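Local atomic coordinates of N5-carboxyaminoimidazole ribonucleotide synthetase (Bacillus anthracis, PDB entry 3QFF), a protein that probably carboxylates aminoimidazole ribonucleotide to its N5-carboxyamino form in purine biosynthesis, using ATP and bicarbonate. Residues Ser238-Ala241 and Ile242-Lys246. Numbering follows the deposited sequence.
Sequences SQKA and IAYAK
K240 and Y244, one turn apart on helix 235-251, give a worked example of i to i+4 side-chain pairing. Both point the same way from the helix, and the lysine lies along the tyrosine: its CG sits over one face of the Y244 ring, 4.1 Å from the centroid, in a CH-pi contact. Farther out, K240 CE passes 3.4 Å from Y244 OH. The K240 side chain leaves its CA with CG opposite the backbone nitrogen (chi1 -162°), which brings CG over the ring, while CD and CE lie alongside the hydroxyl end; NZ then donates to the carbonyl of G268. The same turn is closed by Y244 N bonding to K240 O at 2.9 Å, one of four successive i to i+4 bonds, the first from I242 N to S238 O and the last from A245 N to A241 O.

The packed side is apolar. A241 and A245 rest on V199, I242 fits against V211 and V214, and Y244 continues the layer onto I270 and I272. By contrast, Q239 extends from the exposed flank, and A243 adds just a methyl. One apolar, buried face and one solvent-facing flank make this an amphipathic alpha-helix, packed on the antiparallel sheet that includes strands 195-203, 209-220 and 270-276, in the ATP-grasp fold.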
# COMPACT_ATOMS: atom_id res chain seq x y z
N SER A 238 -21.92 -18.33 -0.98
CA SER A 238 -21.05 -17.25 -1.45
C SER A 238 -21.73 -16.42 -2.52
O SER A 238 -21.78 -15.19 -2.42
CB SER A 238 -19.75 -17.81 -2.02
OG SER A 238 -18.95 -18.32 -0.97
N GLN A 239 -22.24 -17.09 -3.54
CA GLN A 239 -22.92 -16.43 -4.65
C GLN A 239 -24.14 -15.64 -4.17
O GLN A 239 -24.41 -14.57 -4.68
CB GLN A 239 -23.34 -17.44 -5.72
CG GLN A 239 -22.18 -17.96 -6.55
CD GLN A 239 -22.59 -19.07 -7.52
OE1 GLN A 239 -23.76 -19.47 -7.58
NE2 GLN A 239 -21.63 -19.59 -8.26
N LYS A 240 -24.85 -16.19 -3.19
CA LYS A 240 -26.00 -15.54 -2.56
C LYS A 240 -25.61 -14.27 -1.78
O LYS A 240 -26.24 -13.22 -1.95
CB LYS A 240 -26.67 -16.54 -1.62
CG LYS A 240 -28.07 -16.21 -1.21
CD LYS A 240 -28.57 -17.29 -0.24
CE LYS A 240 -30.03 -17.64 -0.50
NZ LYS A 240 -30.52 -18.60 0.52
N ALA A 241 -24.58 -14.37 -0.94
CA ALA A 241 -24.11 -13.22 -0.18
C ALA A 241 -23.69 -12.10 -1.13
O ALA A 241 -24.04 -10.93 -0.90
CB ALA A 241 -22.95 -13.61 0.76
N ILE A 242 -22.98 -12.45 -2.20
CA ILE A 242 -22.53 -11.48 -3.20
C ILE A 242 -23.70 -10.84 -3.95
O ILE A 242 -23.74 -9.62 -4.13
CB ILE A 242 -21.50 -12.08 -4.18
CG1 ILE A 242 -20.17 -12.27 -3.46
CG2 ILE A 242 -21.27 -11.16 -5.37
CD1 ILE A 242 -19.36 -13.38 -4.03
N ALA A 243 -24.66 -11.68 -4.36
CA ALA A 243 -25.86 -11.17 -5.03
C ALA A 243 -26.63 -10.19 -4.12
O ALA A 243 -27.05 -9.13 -4.57
CB ALA A 243 -26.78 -12.33 -5.47
N TYR A 244 -26.77 -10.54 -2.85
CA TYR A 244 -27.50 -9.70 -1.88
C TYR A 244 -26.84 -8.33 -1.75
O TYR A 244 -27.53 -7.29 -1.76
CB TYR A 244 -27.56 -10.39 -0.51
CG TYR A 244 -28.58 -11.51 -0.38
CD1 TYR A 244 -28.94 -12.00 0.89
CD2 TYR A 244 -29.20 -12.07 -1.50
CE1 TYR A 244 -29.87 -13.02 1.03
CE2 TYR A 244 -30.15 -13.09 -1.36
CZ TYR A 244 -30.48 -13.56 -0.09
OH TYR A 244 -31.41 -14.57 0.06
N ALA A 245 -25.51 -8.34 -1.65
CA ALA A 245 -24.73 -7.10 -1.54
C ALA A 245 -24.91 -6.20 -2.77
O ALA A 245 -25.09 -4.99 -2.62
CB ALA A 245 -23.24 -7.42 -1.31
N LYS A 246 -24.85 -6.79 -3.96
CA LYS A 246 -25.06 -6.04 -5.20
C LYS A 246 -26.44 -5.40 -5.28
O LYS A 246 -26.57 -4.24 -5.68
CB LYS A 246 -24.78 -6.91 -6.44
CG LYS A 246 -23.35 -7.46 -6.46
CD LYS A 246 -22.80 -7.70 -7.87
CE LYS A 246 -23.01 -9.11 -8.36
NZ LYS A 246 -22.00 -9.46 -9.42